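Local coordinates for protein aspartate aminotransferase (Giardia lamblia, PDB 3MEB) that probably catalyses reversible, pyridoxal 5'-phosphate-dependent transfer of the amino group of L-aspartate to 2-oxoglutarate, giving oxaloacetate and L-glutamate, at residues C210-N213 against P214-I217; R361-L364 against H365-A369; L342-M345 against F346-V350. All blocks are in the same frame, centred on the assembly; numbering follows the deposited sequence.

Contact 1 of 3, residues C210-N213 against P214-I217; sequences CAHN and PSGI. With SO4 (sulfate ion), chain C.
His212 and Ser215 meet side chain to side chain across a tight bend in the loop between strand 204-208 and helix 221-234. With CG anti to the backbone N (chi1 177°), the His212 imidazole extends toward the returning chain, and its ND1 lies 2.7 Å from Ser215 OG in a hydrogen bond that either atom could donate. Ser215 N adds a weak bond to the same ND1. The other ring nitrogen, NE2, bonds to Thr153 O, so both ring nitrogens of this buried histidine have partners and the rotation of the ring is fixed; Tyr178 stacks on it.

The turn itself is closed by the backbone, where Gly216 N donates to His212 O at 2.9 Å. Gly216 has a positive phi, which glycine adopts readily. Ser215 OG also accepts from Ile217 N at 3.1 Å, forming an ST turn that leads the chain out of the bend.

Pro214 makes the sharp reversal possible, because the peptide before it is cis and brings Asn213 CA and Pro214 CA to 3.0 Å. Its CD comes within 3.9 Å of His212 CE1. The Asn213 side chain extends to the cofactor site, beside Trp155 and Tyr244. Its OD1 sits 3.1 Å from Pro214 CA and takes a hydrogen bond from Arg419, while ND2 donates to the sulfate O1 at 3.0 Å in a fairly straight bond (163°). Arg419, Trp155 and Lys277 also hold this anion, which probably mimics a substrate carboxylate. An Asn-cis-Pro turn presenting its asparagine to pyridoxal phosphate and substrate is a hallmark of the aspartate aminotransferase active site.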
ATOM      1  N   CYS A 210       1.265 -16.215  17.634  1.00  2.88           N
ATOM      2  CA  CYS A 210       2.418 -16.697  18.387  1.00  3.12           C
ATOM      3  C   CYS A 210       3.393 -15.542  18.517  1.00  3.27           C
ATOM      4  O   CYS A 210       3.255 -14.586  17.803  1.00  2.00           O
ATOM      5  CB  CYS A 210       3.106 -17.877  17.687  1.00  3.53           C
ATOM      6  SG  CYS A 210       3.883 -17.621  16.086  1.00  7.23           S
ATOM      7  N   ALA A 211       4.382 -15.657  19.399  1.00  3.66           N
ATOM      8  CA  ALA A 211       5.397 -14.606  19.596  1.00  2.66           C
ATOM      9  C   ALA A 211       4.737 -13.244  19.850  1.00  2.80           C
ATOM     10  O   ALA A 211       5.038 -12.269  19.191  1.00  2.00           O
ATOM     11  CB  ALA A 211       6.394 -14.570  18.389  1.00  2.08           C
ATOM     12  N   HIS A 212       3.831 -13.197  20.825  1.00  3.15           N
ATOM     13  CA  HIS A 212       3.181 -11.971  21.217  1.00  4.22           C
ATOM     14  C   HIS A 212       4.204 -10.830  21.365  1.00  4.96           C
ATOM     15  O   HIS A 212       5.269 -10.977  21.956  1.00  5.01           O
ATOM     16  CB  HIS A 212       2.431 -12.160  22.516  1.00  4.71           C
ATOM     17  CG  HIS A 212       1.781 -10.921  23.039  1.00  5.17           C
ATOM     18  ND1 HIS A 212       2.429 -10.051  23.888  1.00  6.21           N
ATOM     19  CD2 HIS A 212       0.537 -10.419  22.850  1.00  6.44           C
ATOM     20  CE1 HIS A 212       1.597  -9.075  24.220  1.00  7.34           C
ATOM     21  NE2 HIS A 212       0.449  -9.269  23.593  1.00  6.26           N
ATOM     22  N   ASN A 213       3.859  -9.707  20.759  1.00  4.53           N
ATOM     23  CA  ASN A 213       4.726  -8.525  20.662  1.00  4.76           C
ATOM     24  C   ASN A 213       3.995  -7.436  21.448  1.00  4.85           C
ATOM     25  O   ASN A 213       2.918  -7.047  21.032  1.00  5.40           O
ATOM     26  CB  ASN A 213       4.851  -8.175  19.204  1.00  4.62           C
ATOM     27  CG  ASN A 213       5.701  -6.983  18.951  1.00  4.70           C
ATOM     28  OD1 ASN A 213       6.131  -6.278  19.864  1.00  2.00           O
ATOM     29  ND2 ASN A 213       5.957  -6.741  17.672  1.00  3.77           N
ATOM     30  N   PRO A 214       4.583  -6.929  22.552  1.00  4.17           N
ATOM     31  CA  PRO A 214       6.009  -6.956  22.881  1.00  3.90           C
ATOM     32  C   PRO A 214       6.496  -7.957  23.931  1.00  3.25           C
ATOM     33  O   PRO A 214       7.714  -8.047  24.139  1.00  3.44           O
ATOM     34  CB  PRO A 214       6.220  -5.546  23.408  1.00  3.44           C
ATOM     35  CG  PRO A 214       4.946  -5.312  24.234  1.00  4.36           C
ATOM     36  CD  PRO A 214       3.848  -6.017  23.459  1.00  5.61           C
ATOM     37  N   SER A 215       5.575  -8.703  24.551  1.00  3.46           N
ATOM     38  CA  SER A 215       5.824  -9.407  25.851  1.00  3.84           C
ATOM     39  C   SER A 215       6.622 -10.682  25.700  1.00  3.45           C
ATOM     40  O   SER A 215       7.365 -11.060  26.601  1.00  3.50           O
ATOM     41  CB  SER A 215       4.530  -9.754  26.576  1.00  3.21           C
ATOM     42  OG  SER A 215       3.893 -10.909  26.052  1.00  4.01           O
ATOM     43  N   GLY A 216       6.427 -11.371  24.582  1.00  3.82           N
ATOM     44  CA  GLY A 216       7.149 -12.629  24.325  1.00  3.21           C
ATOM     45  C   GLY A 216       6.597 -13.773  25.145  1.00  2.86           C
ATOM     46  O   GLY A 216       7.258 -14.823  25.289  1.00  3.30           O
ATOM     47  N   ILE A 217       5.435 -13.537  25.774  1.00  2.59           N
ATOM     48  CA  ILE A 217       4.725 -14.564  26.561  1.00  2.00           C
ATOM     49  C   ILE A 217       3.488 -14.930  25.758  1.00  2.82           C
ATOM     50  O   ILE A 217       2.740 -14.045  25.354  1.00  2.30           O
ATOM     51  CB  ILE A 217       4.241 -14.013  27.944  1.00  2.00           C
ATOM     52  CG1 ILE A 217       5.362 -13.286  28.718  1.00  2.00           C
ATOM     53  CG2 ILE A 217       3.635 -15.128  28.790  1.00  2.00           C
ATOM     54  CD1 ILE A 217       6.665 -13.991  28.737  1.00  2.00           C
TER
HETATM   55  S   SO4 C 501       8.241  -4.186  15.235  1.00 16.77           S
HETATM   56  O1  SO4 C 501       7.345  -4.394  16.395  1.00 18.97           O
HETATM   57  O2  SO4 C 501       9.533  -3.636  15.622  1.00 15.32           O
HETATM   58  O3  SO4 C 501       8.391  -5.452  14.556  1.00 22.22           O
HETATM   59  O4  SO4 C 501       7.551  -3.263  14.363  1.00 23.68           O

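Contact 2 of 3, residues R361-L364 against H365-A369; sequences RSLL and HASLA
Leu363 and Leu364 meet Ser367 and Leu368 one turn further on, in a local i to i+4 contact near the C-terminal end of the long helix 340-370. Regular backbone bonds form the frame, among them His365 N to Arg361 O at 3.0 Å and Ala366 N to Ser362 O at 2.9 Å.

Ser367 adds a side-chain bond to this pattern. Its OG is turned beside its own backbone N (chi1 -61°), which directs it toward the preceding turn, where it donates to Leu363 O at 3.0 Å. That oxygen already accepts from Ser367 N, and the two donors reach it from opposite faces of the carbonyl plane, the hydroxyl from well above it. A serine suits this place because it is small and can return its hydroxyl to the helix itself where the side is buried.

One position further, Leu364 and Leu368 cross obliquely, the branch point CG of Leu364 lying 3.9 Å from the Leu368 methyl CD1. Both residues are buried, and a flexible apolar side chain fits such a site. The polar ends of His365 and Arg361 lead away from these leucines to protein partners: His365 NE2 bonds to Asp383, and the Arg361 guanidinium is held by carbonyls that include those of Ile385 and Phe392.

Neighbouring elements cover much of this turn, while Ala366 and Ala369 stay exposed. Helix 430-443 packs on Leu363, Leu364 and Ser367, helix 384-387 on Ser362, His365 and Leu368, and Arg361 reaches to strand 392-394.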
ATOM      1  N   ARG A 361      20.235 -15.182  22.918  1.00  4.28           N
ATOM      2  CA  ARG A 361      19.582 -15.226  24.228  1.00  4.02           C
ATOM      3  C   ARG A 361      20.505 -15.840  25.289  1.00  4.32           C
ATOM      4  O   ARG A 361      20.719 -15.256  26.350  1.00  3.08           O
ATOM      5  CB  ARG A 361      18.300 -16.027  24.141  1.00  5.35           C
ATOM      6  CG  ARG A 361      17.172 -15.314  23.386  1.00  5.72           C
ATOM      7  CD  ARG A 361      15.896 -16.177  23.350  1.00  6.55           C
ATOM      8  NE  ARG A 361      14.860 -15.494  22.591  1.00  6.04           N
ATOM      9  CZ  ARG A 361      14.267 -14.364  22.970  1.00  5.25           C
ATOM     10  NH1 ARG A 361      14.595 -13.752  24.104  1.00  6.10           N
ATOM     11  NH2 ARG A 361      13.348 -13.824  22.196  1.00  2.00           N
ATOM     12  N   SER A 362      21.099 -16.989  24.974  1.00  4.56           N
ATOM     13  CA  SER A 362      22.022 -17.660  25.892  1.00  4.94           C
ATOM     14  C   SER A 362      23.253 -16.827  26.152  1.00  5.06           C
ATOM     15  O   SER A 362      23.696 -16.741  27.319  1.00  5.22           O
ATOM     16  CB  SER A 362      22.448 -19.027  25.340  1.00  6.04           C
ATOM     17  OG  SER A 362      21.279 -19.802  25.107  1.00  8.11           O
ATOM     18  N   LEU A 363      23.825 -16.227  25.098  1.00  4.57           N
ATOM     19  CA  LEU A 363      25.058 -15.473  25.281  1.00  5.16           C
ATOM     20  C   LEU A 363      24.813 -14.225  26.114  1.00  5.07           C
ATOM     21  O   LEU A 363      25.586 -13.941  27.029  1.00  4.25           O
ATOM     22  CB  LEU A 363      25.747 -15.157  23.967  1.00  5.91           C
ATOM     23  CG  LEU A 363      27.103 -14.423  24.009  1.00  7.30           C
ATOM     24  CD1 LEU A 363      28.129 -15.168  24.834  1.00  9.34           C
ATOM     25  CD2 LEU A 363      27.612 -14.211  22.570  1.00  7.23           C
ATOM     26  N   LEU A 364      23.743 -13.481  25.819  1.00  5.01           N
ATOM     27  CA  LEU A 364      23.499 -12.261  26.591  1.00  4.46           C
ATOM     28  C   LEU A 364      23.237 -12.662  28.050  1.00  4.15           C
ATOM     29  O   LEU A 364      23.761 -12.022  28.933  1.00  2.99           O
ATOM     30  CB  LEU A 364      22.341 -11.414  26.090  1.00  4.12           C
ATOM     31  CG  LEU A 364      22.032 -10.135  26.891  1.00  4.35           C
ATOM     32  CD1 LEU A 364      23.254  -9.130  26.996  1.00  5.36           C
ATOM     33  CD2 LEU A 364      20.767  -9.498  26.252  1.00  3.35           C
ATOM     34  N   HIS A 365      22.440 -13.709  28.273  1.00  3.95           N
ATOM     35  CA  HIS A 365      22.097 -14.150  29.636  1.00  4.29           C
ATOM     36  C   HIS A 365      23.339 -14.575  30.424  1.00  4.31           C
ATOM     37  O   HIS A 365      23.500 -14.226  31.599  1.00  4.40           O
ATOM     38  CB  HIS A 365      21.056 -15.295  29.602  1.00  4.87           C
ATOM     39  CG  HIS A 365      20.744 -15.866  30.948  1.00  3.44           C
ATOM     40  ND1 HIS A 365      21.461 -16.898  31.497  1.00  5.17           N
ATOM     41  CD2 HIS A 365      19.790 -15.545  31.856  1.00  5.18           C
ATOM     42  CE1 HIS A 365      20.982 -17.175  32.702  1.00  6.47           C
ATOM     43  NE2 HIS A 365      19.958 -16.375  32.940  1.00  5.08           N
ATOM     44  N   ALA A 366      24.222 -15.320  29.771  1.00  4.81           N
ATOM     45  CA  ALA A 366      25.482 -15.716  30.360  1.00  4.70           C
ATOM     46  C   ALA A 366      26.322 -14.498  30.731  1.00  5.58           C
ATOM     47  O   ALA A 366      26.972 -14.492  31.775  1.00  4.35           O
ATOM     48  CB  ALA A 366      26.274 -16.631  29.393  1.00  5.16           C
ATOM     49  N   SER A 367      26.317 -13.469  29.869  1.00  6.64           N
ATOM     50  CA  SER A 367      27.167 -12.308  30.088  1.00  8.22           C
ATOM     51  C   SER A 367      26.625 -11.472  31.274  1.00  9.44           C
ATOM     52  O   SER A 367      27.412 -10.874  32.021  1.00 10.28           O
ATOM     53  CB  SER A 367      27.279 -11.448  28.814  1.00  8.58           C
ATOM     54  OG  SER A 367      27.851 -12.155  27.726  1.00  8.92           O
ATOM     55  N   LEU A 368      25.294 -11.435  31.434  1.00  9.11           N
ATOM     56  CA  LEU A 368      24.671 -10.797  32.601  1.00  9.01           C
ATOM     57  C   LEU A 368      24.901 -11.624  33.892  1.00  9.46           C
ATOM     58  O   LEU A 368      25.209 -11.072  34.959  1.00  9.43           O
ATOM     59  CB  LEU A 368      23.184 -10.606  32.359  1.00  8.62           C
ATOM     60  CG  LEU A 368      22.843  -9.586  31.278  1.00  7.99           C
ATOM     61  CD1 LEU A 368      21.414  -9.764  30.760  1.00  6.69           C
ATOM     62  CD2 LEU A 368      23.077  -8.168  31.835  1.00  8.95           C
ATOM     63  N   ALA A 369      24.750 -12.942  33.784  1.00 10.22           N
ATOM     64  CA  ALA A 369      24.886 -13.832  34.929  1.00 10.19           C
ATOM     65  C   ALA A 369      26.308 -13.801  35.503  1.00 11.19           C
ATOM     66  O   ALA A 369      26.486 -13.839  36.741  1.00 10.76           O
ATOM     67  CB  ALA A 369      24.471 -15.268  34.551  1.00 10.10           C
TER

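Contact 3 of 3, residues L342-M345 against F346-V350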
ATOM      1  N   LEU A 342      13.150 -24.901  -3.140  1.00  3.08           N
ATOM      2  CA  LEU A 342      13.186 -23.589  -2.495  1.00  2.89           C
ATOM      3  C   LEU A 342      12.359 -23.548  -1.208  1.00  3.21           C
ATOM      4  O   LEU A 342      12.744 -22.854  -0.269  1.00  2.95           O
ATOM      5  CB  LEU A 342      12.779 -22.464  -3.442  1.00  2.41           C
ATOM      6  CG  LEU A 342      13.601 -22.286  -4.699  1.00  3.10           C
ATOM      7  CD1 LEU A 342      13.093 -21.049  -5.445  1.00  2.63           C
ATOM      8  CD2 LEU A 342      15.074 -22.178  -4.352  1.00  4.02           C
ATOM      9  N   LEU A 343      11.242 -24.267  -1.165  1.00  3.29           N
ATOM     10  CA  LEU A 343      10.417 -24.295   0.057  1.00  3.57           C
ATOM     11  C   LEU A 343      11.210 -24.936   1.167  1.00  2.97           C
ATOM     12  O   LEU A 343      11.262 -24.427   2.274  1.00  2.13           O
ATOM     13  CB  LEU A 343       9.105 -25.041  -0.141  1.00  3.37           C
ATOM     14  CG  LEU A 343       8.201 -25.166   1.109  1.00  3.93           C
ATOM     15  CD1 LEU A 343       7.769 -23.807   1.724  1.00  2.00           C
ATOM     16  CD2 LEU A 343       6.962 -26.008   0.766  1.00  2.00           C
ATOM     17  N   GLN A 344      11.872 -26.048   0.878  1.00  3.42           N
ATOM     18  CA  GLN A 344      12.720 -26.669   1.903  1.00  3.80           C
ATOM     19  C   GLN A 344      13.854 -25.736   2.344  1.00  3.84           C
ATOM     20  O   GLN A 344      14.160 -25.621   3.543  1.00  3.81           O
ATOM     21  CB  GLN A 344      13.275 -28.019   1.436  1.00  4.22           C
ATOM     22  CG  GLN A 344      13.945 -28.792   2.577  1.00  7.72           C
ATOM     23  CD  GLN A 344      13.012 -28.972   3.790  1.00 10.65           C
ATOM     24  OE1 GLN A 344      13.369 -28.618   4.922  1.00 13.56           O
ATOM     25  NE2 GLN A 344      11.806 -29.490   3.543  1.00  7.94           N
ATOM     26  N   MET A 345      14.485 -25.079   1.376  1.00  3.72           N
ATOM     27  CA  MET A 345      15.519 -24.100   1.675  1.00  3.65           C
ATOM     28  C   MET A 345      14.953 -23.000   2.573  1.00  3.54           C
ATOM     29  O   MET A 345      15.561 -22.641   3.576  1.00  3.30           O
ATOM     30  CB  MET A 345      16.094 -23.502   0.388  1.00  4.01           C
ATOM     31  CG  MET A 345      17.286 -22.547   0.611  1.00  4.80           C
ATOM     32  SD  MET A 345      17.903 -21.836  -0.923  1.00  4.16           S
ATOM     33  CE  MET A 345      18.539 -23.327  -1.741  1.00  3.44           C
ATOM     34  N   PHE A 346      13.796 -22.474   2.208  1.00  2.35           N
ATOM     35  CA  PHE A 346      13.109 -21.485   3.047  1.00  2.34           C
ATOM     36  C   PHE A 346      12.943 -21.958   4.481  1.00  2.00           C
ATOM     37  O   PHE A 346      13.279 -21.239   5.427  1.00  2.00           O
ATOM     38  CB  PHE A 346      11.750 -21.173   2.477  1.00  2.52           C
ATOM     39  CG  PHE A 346      10.900 -20.341   3.391  1.00  3.25           C
ATOM     40  CD1 PHE A 346      11.277 -19.046   3.723  1.00  4.81           C
ATOM     41  CD2 PHE A 346       9.749 -20.852   3.918  1.00  2.08           C
ATOM     42  CE1 PHE A 346      10.488 -18.281   4.590  1.00  4.86           C
ATOM     43  CE2 PHE A 346       8.970 -20.101   4.762  1.00  4.53           C
ATOM     44  CZ  PHE A 346       9.355 -18.805   5.097  1.00  4.33           C
ATOM     45  N   TYR A 347      12.415 -23.162   4.657  1.00  2.00           N
ATOM     46  CA  TYR A 347      12.205 -23.681   6.022  1.00  2.00           C
ATOM     47  C   TYR A 347      13.501 -23.786   6.822  1.00  2.00           C
ATOM     48  O   TYR A 347      13.505 -23.489   8.024  1.00  2.00           O
ATOM     49  CB  TYR A 347      11.554 -25.056   5.999  1.00  2.15           C
ATOM     50  CG  TYR A 347      10.113 -25.177   5.560  1.00  3.05           C
ATOM     51  CD1 TYR A 347       9.176 -24.139   5.746  1.00  6.26           C
ATOM     52  CD2 TYR A 347       9.650 -26.379   5.015  1.00  5.59           C
ATOM     53  CE1 TYR A 347       7.836 -24.305   5.360  1.00  4.74           C
ATOM     54  CE2 TYR A 347       8.307 -26.538   4.632  1.00  5.60           C
ATOM     55  CZ  TYR A 347       7.423 -25.510   4.819  1.00  5.57           C
ATOM     56  OH  TYR A 347       6.116 -25.709   4.435  1.00  6.26           O
ATOM     57  N   ASP A 348      14.573 -24.277   6.180  1.00  2.00           N
ATOM     58  CA  ASP A 348      15.916 -24.347   6.768  1.00  2.00           C
ATOM     59  C   ASP A 348      16.429 -22.934   7.143  1.00  2.19           C
ATOM     60  O   ASP A 348      17.034 -22.732   8.199  1.00  2.00           O
ATOM     61  CB  ASP A 348      16.944 -24.947   5.770  1.00  2.45           C
ATOM     62  CG  ASP A 348      16.682 -26.426   5.421  1.00  5.18           C
ATOM     63  OD1 ASP A 348      15.875 -27.086   6.071  1.00 10.11           O
ATOM     64  OD2 ASP A 348      17.328 -26.963   4.497  1.00 10.54           O
ATOM     65  N   ASN A 349      16.159 -21.961   6.267  1.00  2.00           N
ATOM     66  CA  ASN A 349      16.616 -20.593   6.464  1.00  2.00           C
ATOM     67  C   ASN A 349      15.971 -19.952   7.708  1.00  2.00           C
ATOM     68  O   ASN A 349      16.652 -19.319   8.518  1.00  2.00           O
ATOM     69  CB  ASN A 349      16.259 -19.718   5.253  1.00  2.00           C
ATOM     70  CG  ASN A 349      17.079 -20.015   3.991  1.00  2.00           C
ATOM     71  OD1 ASN A 349      16.670 -19.574   2.902  1.00  2.00           O
ATOM     72  ND2 ASN A 349      18.200 -20.734   4.104  1.00  2.00           N
ATOM     73  N   VAL A 350      14.662 -20.113   7.849  1.00  2.00           N
ATOM     74  CA  VAL A 350      13.922 -19.630   9.021  1.00  2.00           C
ATOM     75  C   VAL A 350      14.438 -20.318  10.326  1.00  2.20           C
ATOM     76  O   VAL A 350      14.648 -19.644  11.334  1.00  2.91           O
ATOM     77  CB  VAL A 350      12.416 -19.821   8.812  1.00  2.00           C
ATOM     78  CG1 VAL A 350      11.578 -19.339  10.025  1.00  3.46           C
ATOM     79  CG2 VAL A 350      11.958 -19.064   7.538  1.00  2.00           C
TER
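Phe346 touches Leu343 and begins the second half of this stretch near the start of helix 340-370. Its N donates to Leu342 O at 2.7 Å, and its ring, swung anti to the backbone N (chi1 171°), runs off into the interior, where Phe279 stacks on it and Phe252 meets it at a steep angle. Within the contact, ring atom CD2 of Phe346 comes 4.2 Å from Leu343 CD1.

Tyr347 makes a CH-pi contact with Leu343. Its ring leans back along the helix, and Leu343 CD1 sits over one face, 3.9 Å from the ring centroid and shifted toward the rim, with its shortest approach 3.5 Å to Tyr347 CZ. The methyl thus covers the phenol end of the ring, while helix 97-108 reaches both residues through Phe105. A tyrosine fits a partly exposed site because its ring face is apolar while its hydroxyl is polar.

Asp348 follows on the exposed side, where a charged residue is at home; its N donates to Gln344 O at 3.0 Å.

Asn349 then turns inward again. Its N bonds to Met345 O at 2.8 Å, and its OD1 lies 3.8 Å from Met345 CG but accepts from Ala71 N, tying this helix to helix 70-81, whose Pro70 also touches Met345. This turn of the helix is therefore amphipathic: apolar and CH-pi contacts join Leu343 to the two rings, polar groups occupy the solvent side, and the buried amide of Asn349 is placed where a backbone N-H needs an acceptor.

How the contacts relate
Contact 1 is a buried loop at the cofactor, whereas contacts 2 and 3 are partly buried and belong to the same helix, 340-370, with their centres about 29 Å apart. In aminotransferases of this class such a long helix links the large and small domains. Contact 3 comes earlier in the helix and relies on a leucine methyl over a tyrosine face; contact 2, near its end, combines leucines with a serine hydroxyl returned to the backbone. Contact 1 instead depends on a cis-proline turn and polar side chains. The nearest atoms of contacts 1 and 2 are about 7 Å apart, and Phe392 bridges them, touching Asn213 and accepting from Arg361.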